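Local atomic coordinates of exotoxin 5 (Staphylococcus aureus subsp. aureus COL, PDB entry 3R2I), a protein that is of unknown function but, as a secreted staphylococcal superantigen-like protein with OB-fold and beta-grasp domains, probably acts in interfering with host immune defence. Residues E82-G86 with S87-N91. Residues are numbered along the deposited sequence; the frame is centred on the assembly and turned at random.
Sequences EDYYG and SNVLN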
loop_
_atom_site.group_PDB
_atom_site.type_symbol
_atom_site.label_atom_id
_atom_site.label_comp_id
_atom_site.label_asym_id
_atom_site.label_seq_id
_atom_site.Cartn_x
_atom_site.Cartn_y
_atom_site.Cartn_z
ATOM N N GLU A 82 -14.851 16.440 -1.967
ATOM C CA GLU A 82 -14.971 17.829 -1.555
ATOM C C GLU A 82 -13.596 18.459 -1.707
ATOM O O GLU A 82 -12.559 17.772 -1.659
ATOM C CB GLU A 82 -15.257 17.952 -0.063
ATOM C CG GLU A 82 -16.480 17.238 0.496
ATOM C CD GLU A 82 -16.490 17.244 2.035
ATOM O OE1 GLU A 82 -16.817 16.189 2.631
ATOM O OE2 GLU A 82 -16.106 18.291 2.641
ATOM N N ASP A 83 -13.601 19.783 -1.766
ATOM C CA ASP A 83 -12.401 20.592 -1.844
ATOM C C ASP A 83 -11.751 20.679 -0.480
ATOM O O ASP A 83 -12.433 20.739 0.552
ATOM C CB ASP A 83 -12.770 22.033 -2.266
ATOM C CG ASP A 83 -11.568 23.002 -2.227
ATOM O OD1 ASP A 83 -10.465 22.626 -2.628
ATOM O OD2 ASP A 83 -11.727 24.168 -1.818
ATOM N N TYR A 84 -10.425 20.682 -0.464
ATOM C CA TYR A 84 -9.669 20.908 0.784
ATOM C C TYR A 84 -8.501 21.833 0.413
ATOM O O TYR A 84 -7.416 21.377 0.049
ATOM C CB TYR A 84 -9.216 19.595 1.435
ATOM C CG TYR A 84 -8.464 19.755 2.740
ATOM C CD1 TYR A 84 -9.133 19.981 3.945
ATOM C CD2 TYR A 84 -7.090 19.658 2.769
ATOM C CE1 TYR A 84 -8.407 20.115 5.156
ATOM C CE2 TYR A 84 -6.363 19.790 3.945
ATOM C CZ TYR A 84 -7.018 20.011 5.129
ATOM O OH TYR A 84 -6.253 20.135 6.257
ATOM N N TYR A 85 -8.763 23.134 0.448
ATOM C CA TYR A 85 -7.749 24.148 0.116
ATOM C C TYR A 85 -7.041 23.845 -1.200
ATOM O O TYR A 85 -5.798 23.895 -1.278
ATOM C CB TYR A 85 -6.732 24.316 1.273
ATOM C CG TYR A 85 -7.456 24.490 2.563
ATOM C CD1 TYR A 85 -8.237 25.614 2.798
ATOM C CD2 TYR A 85 -7.453 23.484 3.514
ATOM C CE1 TYR A 85 -8.990 25.732 3.954
ATOM C CE2 TYR A 85 -8.175 23.622 4.683
ATOM C CZ TYR A 85 -8.929 24.743 4.897
ATOM O OH TYR A 85 -9.628 24.828 6.077
ATOM N N GLY A 86 -7.838 23.498 -2.219
ATOM C CA GLY A 86 -7.300 23.194 -3.552
ATOM C C GLY A 86 -7.048 21.742 -3.905
ATOM O O GLY A 86 -6.773 21.445 -5.057
ATOM N N SER A 87 -7.055 20.841 -2.928
ATOM C CA SER A 87 -6.911 19.408 -3.227
ATOM C C SER A 87 -8.298 18.803 -3.055
ATOM O O SER A 87 -9.078 19.245 -2.182
ATOM C CB SER A 87 -5.992 18.667 -2.260
ATOM O OG SER A 87 -4.687 19.174 -2.212
ATOM N N ASN A 88 -8.602 17.794 -3.855
ATOM C CA ASN A 88 -9.867 17.106 -3.724
ATOM C C ASN A 88 -9.659 15.936 -2.758
ATOM O O ASN A 88 -8.662 15.228 -2.841
ATOM C CB ASN A 88 -10.392 16.668 -5.090
ATOM C CG ASN A 88 -10.828 17.849 -5.938
ATOM O OD1 ASN A 88 -11.398 18.824 -5.433
ATOM N ND2 ASN A 88 -10.630 17.746 -7.227
ATOM N N VAL A 89 -10.578 15.788 -1.811
ATOM C CA VAL A 89 -10.508 14.747 -0.808
ATOM C C VAL A 89 -11.840 14.038 -0.577
ATOM O O VAL A 89 -12.903 14.538 -0.938
ATOM C CB VAL A 89 -10.102 15.327 0.560
ATOM C CG1 VAL A 89 -8.822 16.067 0.431
ATOM C CG2 VAL A 89 -11.206 16.245 1.148
ATOM N N LEU A 90 -11.741 12.860 0.027
ATOM C CA LEU A 90 -12.887 12.069 0.424
ATOM C C LEU A 90 -12.958 12.086 1.947
ATOM O O LEU A 90 -12.078 11.589 2.610
ATOM C CB LEU A 90 -12.752 10.623 -0.059
ATOM C CG LEU A 90 -12.687 10.373 -1.571
ATOM C CD1 LEU A 90 -12.524 8.889 -1.821
ATOM C CD2 LEU A 90 -13.927 10.920 -2.352
ATOM N N ASN A 91 -13.960 12.742 2.508
ATOM C CA ASN A 91 -14.110 12.760 3.951
ATOM C C ASN A 91 -15.176 11.772 4.391
ATOM O O ASN A 91 -16.306 11.807 3.886
ATOM C CB ASN A 91 -14.549 14.130 4.422
ATOM C CG ASN A 91 -13.492 15.147 4.264
ATOM O OD1 ASN A 91 -12.361 14.935 4.715
ATOM N ND2 ASN A 91 -13.854 16.307 3.708
HETATM O O HOH W 1 -16.095 14.085 1.203
HETATM O O HOH W 2 -12.426 19.088 3.296
HETATM O O HOH W 3 -10.609 21.425 -4.961
#
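The tip of a beta hairpin with a two-residue loop in the OB-fold domain brings Tyr-84 back against Ser-87, with strands 77-84 and 87-94 joined through a type I' turn that has Tyr-85 and Gly-86 at its corners. Tyr-84 N gives its hydrogen to Ser-87 O at 2.6 Å, a bond bent to 140°, and Ser-87 N returns one to Tyr-84 O, arriving from well above the carbonyl plane. Two residues farther from the turn, Val-89 N reaches Glu-82 O at 2.8 Å, and Glu-82 N donates to Val-89 O, both nearly straight. Between these two hydrogen-bonded pairs lies the non-hydrogen-bonded pair Asp-83 and Asn-88. Here the side chains share a water, which donates to Asp-83 OD1 and to Asn-88 OD1, while Asn-88 ND2 binds the carbonyl of Lys-108. Asp-83 has CG anti to its own N (chi1 174°), which swings OD1 back over the turn; there it accepts from Gly-86 N at 2.8 Å, an Asx motif that ties down the corner.

On the other face of the sheet, Val-89 CG1 rests 3.7 Å from Tyr-84 CB, and both side chains also touch Lys-100 of strand 97-103, next in the sheet. The Tyr-84 ring takes Tyr-85 CD2 over the centre of one face. Farther from the turn, the side chains of Glu-82 and Asn-91 cross at about a right angle. A water donates to Glu-82 OE1 and accepts from Asn-91 N, doubling the link between these residues. Asn-91 OD1 turns to Lys-100 NZ, while ND2 donates both to a water that donates in turn to Asp-83 O and to Glu-82 OE1 at 3.2 Å, with that carboxylate oxygen in the amide plane but approached 59° out of the carboxylate plane.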